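PDB 3U4J: NAD-dependent aldehyde dehydrogenase from Sinorhizobium meliloti, which probably oxidises aldehydes to carboxylic acids with NAD or NADP as electron acceptor, and carries a bound calcium ion. Local coordinates for residues A106-G114 and F199-L207; E123-A134 and F173-W184. All blocks are in the same frame, centred on the assembly; numbering follows the deposited sequence.

Two helix pairs with centres about 14 Å apart make up one buried block within the aldehyde dehydrogenase fold. Along the chain they run outer, inner, inner, outer: helix 102-113 of contact 1, then helix 117-138 and helix 174-187 of contact 2, then helix 202-214, which returns to the first. Strand 191-195 lies between the last two helices and pairs with strand 153-168 in the mixed sheet. The contacts also touch each other. Glu109 of contact 1 probably accepts a hydrogen bond from the backbone N of Phe175 through OE1, and Thr200 packs on Pro174. Contact 1 thus closes off the chain stretch that holds contact 2, with helix 174-187 packed against both outer helices.

Contact 1 (A106-G114 and F199-L207); sequences ALIESLEVG and FTSGTSIRL
Ile108 is the first residue of helix 102-113 to touch the start of helix 202-214. Its CG2 meets Thr203 CG2 at 3.5 Å, the two side chains lying alongside and pointing opposite ways, while its CD1 crosses the aliphatic part of Arg206 at CG; beyond that, the guanidinium turns to Glu104 and Glu209. One residue on, Glu109 is bent at chi2 (-67°), which brings its carboxylate round to Thr203. Thr203 OG1 donates to Glu109 OE2 at 2.7 Å, from above the carboxylate plane. Glu112 reaches straight out instead, and its OE1 takes the N-H of Gly202 on the syn lone pair at 2.9 Å. A glycine suits this spot because a CB there would run into the Glu112 carboxylate and Ile108. Water 1 ties the group together, donating to Glu109 OE2 and Glu112 OE1 and accepting from Thr203 N. Val113 closes the row, its CG2 pressed tightly on Thr200 CG2 at 3.5 Å. Two buried acids therefore face N-H groups in the first turn of a helix, directly or through water, and the positive end of the helix dipole would be expected to favour their charged forms.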
# COMPACT_ATOMS: atom_id res chain seq x y z
N ALA A 106 -17.03 31.85 8.88
CA ALA A 106 -15.78 32.48 9.33
C ALA A 106 -16.14 33.44 10.45
O ALA A 106 -15.42 33.55 11.47
CB ALA A 106 -15.09 33.23 8.17
N LEU A 107 -17.25 34.16 10.24
CA LEU A 107 -17.73 35.12 11.24
C LEU A 107 -18.12 34.45 12.57
O LEU A 107 -17.76 34.93 13.65
CB LEU A 107 -18.88 35.98 10.68
CG LEU A 107 -19.46 37.03 11.67
CD1 LEU A 107 -18.39 38.06 12.15
CD2 LEU A 107 -20.67 37.73 11.06
N ILE A 108 -18.85 33.34 12.50
CA ILE A 108 -19.18 32.56 13.71
C ILE A 108 -17.88 32.22 14.48
O ILE A 108 -17.77 32.52 15.67
CB ILE A 108 -20.00 31.30 13.37
CG1 ILE A 108 -21.33 31.67 12.72
CG2 ILE A 108 -20.29 30.42 14.65
CD1 ILE A 108 -22.14 30.41 12.32
N GLU A 109 -16.90 31.63 13.78
CA GLU A 109 -15.66 31.17 14.42
C GLU A 109 -14.97 32.35 15.07
O GLU A 109 -14.47 32.24 16.17
CB GLU A 109 -14.66 30.57 13.42
CG GLU A 109 -14.84 29.13 13.01
CD GLU A 109 -14.60 28.08 14.10
OE1 GLU A 109 -13.55 27.39 14.09
OE2 GLU A 109 -15.51 27.93 14.93
N SER A 110 -14.92 33.47 14.35
CA SER A 110 -14.24 34.67 14.84
C SER A 110 -14.88 35.18 16.14
O SER A 110 -14.19 35.45 17.14
CB SER A 110 -14.29 35.77 13.76
OG SER A 110 -13.60 36.92 14.20
N LEU A 111 -16.20 35.31 16.10
CA LEU A 111 -16.94 35.82 17.25
C LEU A 111 -16.85 34.90 18.47
O LEU A 111 -16.70 35.38 19.59
CB LEU A 111 -18.41 36.03 16.86
CG LEU A 111 -18.71 37.23 15.94
CD1 LEU A 111 -20.21 37.20 15.49
CD2 LEU A 111 -18.37 38.51 16.66
N GLU A 112 -16.97 33.58 18.27
CA GLU A 112 -17.01 32.65 19.39
C GLU A 112 -15.62 32.33 19.91
O GLU A 112 -15.44 32.16 21.11
CB GLU A 112 -17.74 31.35 19.02
CG GLU A 112 -19.18 31.57 18.60
CD GLU A 112 -19.95 30.28 18.32
OE1 GLU A 112 -19.38 29.17 18.45
OE2 GLU A 112 -21.14 30.39 17.97
N VAL A 113 -14.65 32.23 19.01
CA VAL A 113 -13.31 31.83 19.42
C VAL A 113 -12.43 33.05 19.74
O VAL A 113 -11.51 32.92 20.52
CB VAL A 113 -12.60 30.93 18.33
CG1 VAL A 113 -11.16 30.59 18.73
CG2 VAL A 113 -13.40 29.66 18.05
N GLY A 114 -12.70 34.22 19.16
CA GLY A 114 -11.76 35.35 19.24
C GLY A 114 -10.65 35.27 18.20
O GLY A 114 -9.62 35.91 18.32
N PHE A 199 -17.69 26.64 24.89
CA PHE A 199 -17.42 27.99 24.38
C PHE A 199 -17.69 28.23 22.88
O PHE A 199 -17.80 29.38 22.47
CB PHE A 199 -15.95 28.41 24.62
CG PHE A 199 -15.54 28.38 26.06
CD1 PHE A 199 -16.27 29.07 27.03
CD2 PHE A 199 -14.43 27.66 26.46
CE1 PHE A 199 -15.89 29.06 28.38
CE2 PHE A 199 -14.02 27.64 27.80
CZ PHE A 199 -14.76 28.33 28.77
N THR A 200 -17.72 27.17 22.08
CA THR A 200 -17.56 27.34 20.62
C THR A 200 -18.36 26.29 19.85
O THR A 200 -17.81 25.48 19.11
CB THR A 200 -16.09 27.25 20.18
OG1 THR A 200 -15.51 26.05 20.70
CG2 THR A 200 -15.26 28.44 20.72
N SER A 201 -19.67 26.31 20.03
CA SER A 201 -20.48 25.27 19.42
C SER A 201 -21.11 25.65 18.09
O SER A 201 -21.63 24.80 17.40
CB SER A 201 -21.54 24.81 20.42
OG SER A 201 -20.91 24.20 21.54
N GLY A 202 -21.05 26.92 17.73
CA GLY A 202 -21.82 27.43 16.60
C GLY A 202 -21.40 26.83 15.27
O GLY A 202 -22.25 26.32 14.52
N THR A 203 -20.11 26.85 14.96
CA THR A 203 -19.73 26.26 13.64
C THR A 203 -19.95 24.74 13.56
O THR A 203 -20.22 24.23 12.47
CB THR A 203 -18.30 26.64 13.15
OG1 THR A 203 -17.34 26.17 14.08
CG2 THR A 203 -18.18 28.13 13.00
N SER A 204 -19.88 24.04 14.69
CA SER A 204 -20.08 22.58 14.70
C SER A 204 -21.54 22.16 14.48
O SER A 204 -21.81 21.15 13.86
CB SER A 204 -19.54 21.96 16.00
OG SER A 204 -18.13 22.22 16.05
N ILE A 205 -22.46 22.95 15.02
CA ILE A 205 -23.87 22.72 14.81
C ILE A 205 -24.17 23.07 13.35
O ILE A 205 -24.86 22.32 12.65
CB ILE A 205 -24.72 23.61 15.78
CG1 ILE A 205 -24.73 23.00 17.19
CG2 ILE A 205 -26.13 23.81 15.25
CD1 ILE A 205 -25.17 23.99 18.28
N ARG A 206 -23.62 24.19 12.88
CA ARG A 206 -23.78 24.52 11.46
C ARG A 206 -23.24 23.40 10.55
O ARG A 206 -23.86 23.08 9.54
CB ARG A 206 -23.17 25.89 11.06
CG ARG A 206 -23.88 27.12 11.62
CD ARG A 206 -25.31 27.31 11.10
NE ARG A 206 -25.32 27.74 9.70
CZ ARG A 206 -25.91 27.07 8.70
NH1 ARG A 206 -26.56 25.93 8.93
NH2 ARG A 206 -25.87 27.55 7.46
N LEU A 207 -22.11 22.80 10.92
CA LEU A 207 -21.54 21.73 10.08
C LEU A 207 -22.50 20.54 10.00
O LEU A 207 -22.69 19.97 8.92
CB LEU A 207 -20.17 21.28 10.61
CG LEU A 207 -19.35 20.24 9.86
CD1 LEU A 207 -19.12 20.65 8.39
CD2 LEU A 207 -18.00 20.04 10.57
O HOH W 1 -17.87 28.06 16.56

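Contact 2 (E123-A134 and F173-W184); sequences EIGFCADLWSYA and FPFIIASERVPW
Pro183 lies over one face of Trp131: its CG sits 3.5 Å from the centroid of the indole five-membered ring, 14° off the normal, a CH-pi contact, and Trp131 CH2 packs on Val182 CG1. Ala134 CB repeats this over one face of Trp184, small enough to let the indole lie close. Tyr133 meets Trp184 rim to rim. Phe175 CG stands anti to the backbone N (chi1 -156°), which turns the ring to Cys127, whose SG approaches it obliquely, 4.5 Å from the centroid.

Among the apolar contacts, Leu130 is a knob in a hole of Ile176, Ser179, Glu180 and Trp184, and Ile176 CD1 reaches Phe126 CD2 at 3.5 Å.

Ser179 OG lies at the indole edge of Trp131 and takes a weak bond from Trp131 NE1 at 3.1 Å; that hydroxyl donates to Phe175 O. A serine in place of Trp131 would probably open a gap over Pro183 and Val182 and take the indole N-H from Ser179 OG. Water 2 bridges Glu123 OE1 to Ile176 N, Lys115 forms a salt bridge to the same oxygen, and Gln119 bonds to OE2. Ser179 O is buried without a partner, since Pro183 has no N-H to offer.

The axes of 123-134 and 174-184 run almost parallel, 5° apart and 8.9 Å at closest. Helix 174-187 connects parallel strands 153-168 and 191-195 in a beta-alpha-beta unit, consistent with the Rossmann-like cofactor domain of aldehyde dehydrogenases.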
# COMPACT_ATOMS: atom_id res chain seq x y z
N GLU A 123 -9.20 29.31 7.49
CA GLU A 123 -9.56 28.01 8.09
C GLU A 123 -10.80 27.33 7.50
O GLU A 123 -10.82 26.11 7.31
CB GLU A 123 -9.68 28.12 9.60
CG GLU A 123 -8.35 28.26 10.26
CD GLU A 123 -8.46 28.40 11.78
OE1 GLU A 123 -9.54 28.07 12.37
OE2 GLU A 123 -7.46 28.85 12.38
N ILE A 124 -11.86 28.11 7.27
CA ILE A 124 -13.08 27.56 6.68
C ILE A 124 -12.76 26.98 5.30
O ILE A 124 -13.19 25.89 4.98
CB ILE A 124 -14.21 28.63 6.54
CG1 ILE A 124 -14.49 29.31 7.89
CG2 ILE A 124 -15.50 28.01 5.95
CD1 ILE A 124 -14.81 28.33 9.09
N GLY A 125 -11.99 27.73 4.50
CA GLY A 125 -11.52 27.23 3.19
C GLY A 125 -10.72 25.95 3.30
O GLY A 125 -10.89 25.01 2.51
N PHE A 126 -9.81 25.91 4.26
CA PHE A 126 -9.07 24.68 4.55
C PHE A 126 -9.99 23.51 4.94
O PHE A 126 -9.80 22.37 4.51
CB PHE A 126 -8.04 24.94 5.63
CG PHE A 126 -7.04 23.83 5.78
CD1 PHE A 126 -5.98 23.71 4.88
CD2 PHE A 126 -7.15 22.91 6.81
CE1 PHE A 126 -5.03 22.67 5.02
CE2 PHE A 126 -6.23 21.88 6.95
CZ PHE A 126 -5.17 21.75 6.06
N CYS A 127 -11.01 23.79 5.74
CA CYS A 127 -11.96 22.74 6.13
C CYS A 127 -12.72 22.21 4.93
O CYS A 127 -12.98 21.01 4.85
CB CYS A 127 -12.96 23.27 7.14
SG CYS A 127 -12.19 23.50 8.74
N ALA A 128 -13.08 23.10 3.99
CA ALA A 128 -13.72 22.61 2.78
C ALA A 128 -12.76 21.64 2.06
O ALA A 128 -13.19 20.63 1.51
CB ALA A 128 -14.14 23.76 1.86
N ASP A 129 -11.46 21.96 2.08
CA ASP A 129 -10.45 21.09 1.44
C ASP A 129 -10.28 19.76 2.18
O ASP A 129 -10.08 18.71 1.56
CB ASP A 129 -9.08 21.81 1.31
CG ASP A 129 -8.12 21.07 0.38
OD1 ASP A 129 -8.48 20.79 -0.79
OD2 ASP A 129 -7.00 20.80 0.80
N LEU A 130 -10.37 19.80 3.52
CA LEU A 130 -10.35 18.56 4.29
C LEU A 130 -11.49 17.65 3.92
O LEU A 130 -11.28 16.45 3.72
CB LEU A 130 -10.40 18.83 5.79
CG LEU A 130 -9.12 19.41 6.43
CD1 LEU A 130 -9.50 19.99 7.81
CD2 LEU A 130 -8.03 18.35 6.58
N TRP A 131 -12.69 18.22 3.82
CA TRP A 131 -13.87 17.45 3.47
C TRP A 131 -13.67 16.92 2.04
O TRP A 131 -13.98 15.76 1.79
CB TRP A 131 -15.17 18.30 3.58
CG TRP A 131 -15.73 18.30 4.97
CD1 TRP A 131 -15.33 19.10 6.03
CD2 TRP A 131 -16.77 17.45 5.48
NE1 TRP A 131 -16.06 18.79 7.17
CE2 TRP A 131 -16.96 17.79 6.85
CE3 TRP A 131 -17.57 16.43 4.91
CZ2 TRP A 131 -17.91 17.16 7.65
CZ3 TRP A 131 -18.51 15.79 5.72
CH2 TRP A 131 -18.67 16.15 7.08
N SER A 132 -13.13 17.73 1.12
CA SER A 132 -12.94 17.25 -0.25
C SER A 132 -11.92 16.13 -0.35
O SER A 132 -12.14 15.17 -1.06
CB SER A 132 -12.51 18.36 -1.22
OG SER A 132 -13.47 19.40 -1.18
N TYR A 133 -10.78 16.30 0.32
CA TYR A 133 -9.76 15.26 0.34
C TYR A 133 -10.34 13.93 0.85
O TYR A 133 -10.10 12.86 0.27
CB TYR A 133 -8.55 15.66 1.22
CG TYR A 133 -7.59 14.49 1.37
CD1 TYR A 133 -6.53 14.29 0.48
CD2 TYR A 133 -7.77 13.55 2.39
CE1 TYR A 133 -5.69 13.18 0.62
CE2 TYR A 133 -6.94 12.44 2.52
CZ TYR A 133 -5.92 12.27 1.64
OH TYR A 133 -5.13 11.15 1.78
N ALA A 134 -11.06 13.99 1.97
CA ALA A 134 -11.61 12.77 2.61
C ALA A 134 -12.66 12.13 1.73
O ALA A 134 -12.71 10.91 1.59
CB ALA A 134 -12.20 13.14 3.99
N PHE A 173 -9.66 25.34 17.83
CA PHE A 173 -9.88 25.18 16.37
C PHE A 173 -11.14 24.33 16.14
O PHE A 173 -11.05 23.19 15.67
CB PHE A 173 -8.69 24.49 15.69
CG PHE A 173 -7.41 25.27 15.75
CD1 PHE A 173 -7.17 26.29 14.83
CD2 PHE A 173 -6.45 24.97 16.69
CE1 PHE A 173 -5.95 27.03 14.88
CE2 PHE A 173 -5.23 25.68 16.76
CZ PHE A 173 -4.99 26.71 15.84
N PRO A 174 -12.31 24.87 16.48
CA PRO A 174 -13.47 23.98 16.49
C PRO A 174 -13.81 23.44 15.12
O PRO A 174 -14.04 22.23 14.99
CB PRO A 174 -14.61 24.87 16.99
CG PRO A 174 -13.92 25.99 17.72
CD PRO A 174 -12.65 26.23 16.91
N PHE A 175 -13.81 24.29 14.10
CA PHE A 175 -14.26 23.84 12.79
C PHE A 175 -13.22 22.90 12.19
O PHE A 175 -13.55 21.88 11.56
CB PHE A 175 -14.59 25.01 11.86
CG PHE A 175 -15.58 24.66 10.76
CD1 PHE A 175 -16.90 24.33 11.06
CD2 PHE A 175 -15.20 24.71 9.42
CE1 PHE A 175 -17.83 24.05 10.06
CE2 PHE A 175 -16.14 24.40 8.38
CZ PHE A 175 -17.43 24.09 8.70
N ILE A 176 -11.95 23.27 12.37
CA ILE A 176 -10.85 22.47 11.84
C ILE A 176 -10.86 21.07 12.40
O ILE A 176 -10.77 20.09 11.64
CB ILE A 176 -9.47 23.14 12.10
CG1 ILE A 176 -9.30 24.34 11.14
CG2 ILE A 176 -8.35 22.13 11.96
CD1 ILE A 176 -8.63 24.00 9.82
N ILE A 177 -10.96 20.96 13.72
CA ILE A 177 -10.86 19.65 14.35
C ILE A 177 -12.06 18.79 13.98
O ILE A 177 -11.90 17.59 13.73
CB ILE A 177 -10.54 19.76 15.87
CG1 ILE A 177 -9.10 20.34 15.99
CG2 ILE A 177 -10.52 18.38 16.54
CD1 ILE A 177 -8.79 21.03 17.27
N ALA A 178 -13.25 19.38 13.91
CA ALA A 178 -14.41 18.62 13.43
C ALA A 178 -14.13 18.07 12.01
O ALA A 178 -14.39 16.88 11.72
CB ALA A 178 -15.64 19.50 13.42
N SER A 179 -13.56 18.94 11.17
CA SER A 179 -13.28 18.63 9.79
C SER A 179 -12.09 17.67 9.60
O SER A 179 -11.97 17.04 8.54
CB SER A 179 -13.08 19.91 8.98
OG SER A 179 -14.28 20.65 8.90
N GLU A 180 -11.20 17.56 10.60
CA GLU A 180 -10.13 16.53 10.59
C GLU A 180 -10.61 15.18 11.13
O GLU A 180 -9.88 14.20 11.07
CB GLU A 180 -8.95 16.94 11.48
CG GLU A 180 -8.18 18.18 11.11
CD GLU A 180 -7.09 18.49 12.17
OE1 GLU A 180 -7.10 17.90 13.28
OE2 GLU A 180 -6.24 19.36 11.88
N ARG A 181 -11.80 15.12 11.72
CA ARG A 181 -12.28 13.88 12.38
C ARG A 181 -13.54 13.33 11.71
O ARG A 181 -13.55 12.19 11.27
CB ARG A 181 -12.59 14.12 13.87
CG ARG A 181 -11.41 14.68 14.69
CD ARG A 181 -10.30 13.64 14.96
NE ARG A 181 -9.31 14.27 15.83
CZ ARG A 181 -8.38 15.13 15.43
NH1 ARG A 181 -8.22 15.41 14.14
NH2 ARG A 181 -7.60 15.71 16.33
N VAL A 182 -14.60 14.14 11.67
CA VAL A 182 -15.89 13.68 11.14
C VAL A 182 -15.79 13.06 9.74
O VAL A 182 -16.28 11.96 9.52
CB VAL A 182 -16.98 14.80 11.21
CG1 VAL A 182 -18.28 14.38 10.47
CG2 VAL A 182 -17.29 15.18 12.69
N PRO A 183 -15.13 13.74 8.77
CA PRO A 183 -15.15 13.16 7.40
C PRO A 183 -14.44 11.81 7.30
O PRO A 183 -14.87 10.95 6.55
CB PRO A 183 -14.41 14.23 6.55
CG PRO A 183 -14.47 15.50 7.32
CD PRO A 183 -14.47 15.06 8.79
N TRP A 184 -13.36 11.62 8.06
CA TRP A 184 -12.66 10.36 8.07
C TRP A 184 -13.49 9.25 8.70
O TRP A 184 -13.47 8.09 8.22
CB TRP A 184 -11.30 10.51 8.77
CG TRP A 184 -10.22 11.03 7.81
CD1 TRP A 184 -9.26 10.27 7.19
CD2 TRP A 184 -10.02 12.38 7.35
NE1 TRP A 184 -8.49 11.07 6.37
CE2 TRP A 184 -8.92 12.37 6.46
CE3 TRP A 184 -10.66 13.61 7.63
CZ2 TRP A 184 -8.42 13.54 5.84
CZ3 TRP A 184 -10.18 14.79 6.99
CH2 TRP A 184 -9.07 14.73 6.10
O HOH W 2 -11.34 26.12 13.42